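Local coordinates for protein phospholipase C-beta (PLC-beta) (Sepia officinalis, PDB 3QR0) that belongs to the phospholipase C-beta family, joining PH, EF-hand-like, TIM-barrel and C2 domains in one chain, and binds a calcium ion, at residues F416-C420 / T503-A508. Numbering follows the deposited sequence.
Sequences FENHC and TAAKEA. With CA (calcium ion), chain B.
Glu417 meets Thr503 through a short hydrogen bond, 2.5 Å from Thr503 OG1 to Glu417 OE2. The hydroxyl donates to the syn lone pair. His419 NE2 donates to the anti lone pair of Glu417 OE2, at 2.7 Å and nearly straight (167°). Glu417 OE1 binds the calcium ion at 2.4 Å. The two donors on OE2 and the metal on OE1 together hold the carboxylate's rotation. With CG anti to the backbone N (chi1 -167°), the extended Glu417 chain carries it there. Thr503 OG1 also accepts from a water on the metal, so the threonine is second-shell.

Asn339, Glu368 and Asp370 complete the protein side of this site. Glu417 lies on strand 412-418 in the X-domain part of a TIM barrel, and residues 503-508 follow helix 488-501.

Two further bonds join the two segments. Asn418 N donates to the anti lone pair of Glu507 OE2 (2.9 Å). Ala508 N donates to Asn418 O (2.8 Å). Asn418 OD1 accepts from Cys420 N in an Asx turn, and its ND2 bonds to Asn470.

The carbonyl oxygens of Thr503 and Lys506 lie at the His419 ring edge, near its plane. The ring stacks on Trp372. Ala504 CB lies 3.5 Å from Glu417 OE1. Ala508 CB rests against Cys420 O.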
loop_
_atom_site.group_PDB
_atom_site.type_symbol
_atom_site.label_atom_id
_atom_site.label_comp_id
_atom_site.label_asym_id
_atom_site.label_seq_id
_atom_site.Cartn_x
_atom_site.Cartn_y
_atom_site.Cartn_z
ATOM N N PHE A 416 13.771 -18.020 -8.415
ATOM C CA PHE A 416 13.485 -19.381 -8.846
ATOM C C PHE A 416 13.934 -20.381 -7.783
ATOM O O PHE A 416 15.094 -20.396 -7.380
ATOM C CB PHE A 416 14.201 -19.706 -10.161
ATOM C CG PHE A 416 13.498 -19.190 -11.390
ATOM C CD1 PHE A 416 13.081 -20.062 -12.384
ATOM C CD2 PHE A 416 13.257 -17.831 -11.556
ATOM C CE1 PHE A 416 12.432 -19.586 -13.531
ATOM C CE2 PHE A 416 12.608 -17.348 -12.690
ATOM C CZ PHE A 416 12.198 -18.227 -13.678
ATOM N N GLU A 417 13.006 -21.209 -7.325
ATOM C CA GLU A 417 13.353 -22.400 -6.569
ATOM C C GLU A 417 13.176 -23.539 -7.564
ATOM O O GLU A 417 12.058 -23.959 -7.859
ATOM C CB GLU A 417 12.448 -22.559 -5.355
ATOM C CG GLU A 417 12.936 -23.574 -4.354
ATOM C CD GLU A 417 11.885 -23.900 -3.312
ATOM O OE1 GLU A 417 11.424 -22.970 -2.619
ATOM O OE2 GLU A 417 11.519 -25.087 -3.194
ATOM N N ASN A 418 14.296 -24.006 -8.101
ATOM C CA ASN A 418 14.301 -24.851 -9.288
ATOM C C ASN A 418 14.431 -26.335 -8.945
ATOM O O ASN A 418 15.448 -26.761 -8.412
ATOM C CB ASN A 418 15.466 -24.405 -10.170
ATOM C CG ASN A 418 15.321 -24.833 -11.605
ATOM O OD1 ASN A 418 14.618 -25.796 -11.921
ATOM N ND2 ASN A 418 16.013 -24.126 -12.495
ATOM N N HIS A 419 13.399 -27.118 -9.251
ATOM C CA HIS A 419 13.442 -28.566 -9.026
ATOM C C HIS A 419 13.309 -29.364 -10.320
ATOM O O HIS A 419 13.105 -30.573 -10.283
ATOM C CB HIS A 419 12.346 -28.982 -8.044
ATOM C CG HIS A 419 12.424 -28.272 -6.733
ATOM N ND1 HIS A 419 13.197 -28.728 -5.690
ATOM C CD2 HIS A 419 11.854 -27.121 -6.308
ATOM C CE1 HIS A 419 13.091 -27.894 -4.672
ATOM N NE2 HIS A 419 12.280 -26.911 -5.020
ATOM N N CYS A 420 13.441 -28.695 -11.461
ATOM C CA CYS A 420 13.166 -29.332 -12.746
ATOM C C CYS A 420 14.346 -30.137 -13.279
ATOM O O CYS A 420 15.503 -29.825 -13.007
ATOM C CB CYS A 420 12.766 -28.284 -13.785
ATOM S SG CYS A 420 11.118 -27.633 -13.548
ATOM N N THR A 503 11.197 -27.116 1.065
ATOM C CA THR A 503 11.610 -27.497 -0.291
ATOM C C THR A 503 12.787 -26.661 -0.818
ATOM O O THR A 503 13.510 -27.107 -1.701
ATOM C CB THR A 503 10.444 -27.410 -1.305
ATOM O OG1 THR A 503 9.992 -26.056 -1.413
ATOM C CG2 THR A 503 9.280 -28.320 -0.882
ATOM N N ALA A 504 12.986 -25.463 -0.273
ATOM C CA ALA A 504 14.095 -24.601 -0.692
ATOM C C ALA A 504 15.468 -25.131 -0.267
ATOM O O ALA A 504 16.491 -24.652 -0.755
ATOM C CB ALA A 504 13.891 -23.192 -0.164
ATOM N N ALA A 505 15.492 -26.103 0.644
ATOM C CA ALA A 505 16.746 -26.682 1.146
ATOM C C ALA A 505 17.546 -27.453 0.084
ATOM O O ALA A 505 18.768 -27.539 0.176
ATOM C CB ALA A 505 16.456 -27.598 2.339
ATOM N N LYS A 506 16.852 -28.029 -0.897
ATOM C CA LYS A 506 17.489 -28.847 -1.934
ATOM C C LYS A 506 16.837 -28.606 -3.294
ATOM O O LYS A 506 15.707 -29.034 -3.531
ATOM C CB LYS A 506 17.402 -30.336 -1.573
ATOM C CG LYS A 506 18.072 -31.275 -2.589
ATOM C CD LYS A 506 18.064 -32.730 -2.135
ATOM C CE LYS A 506 16.648 -33.280 -1.999
ATOM N NZ LYS A 506 16.626 -34.766 -1.882
ATOM N N GLU A 507 17.565 -27.930 -4.176
ATOM C CA GLU A 507 17.129 -27.697 -5.551
ATOM C C GLU A 507 17.876 -28.624 -6.496
ATOM O O GLU A 507 18.836 -29.281 -6.098
ATOM C CB GLU A 507 17.434 -26.260 -5.956
ATOM C CG GLU A 507 16.651 -25.217 -5.217
ATOM C CD GLU A 507 17.142 -23.827 -5.559
ATOM O OE1 GLU A 507 18.036 -23.344 -4.839
ATOM O OE2 GLU A 507 16.669 -23.249 -6.565
ATOM N N ALA A 508 17.451 -28.646 -7.756
ATOM C CA ALA A 508 18.173 -29.369 -8.800
ATOM C C ALA A 508 19.415 -28.577 -9.196
ATOM O O ALA A 508 19.502 -27.378 -8.930
ATOM C CB ALA A 508 17.281 -29.579 -10.010
HETATM CA CA CA B . 9.443 -21.715 -2.253
HETATM O O HOH W 1 8.784 -23.415 -0.604
HETATM O O HOH W 2 9.956 -21.035 0.029
#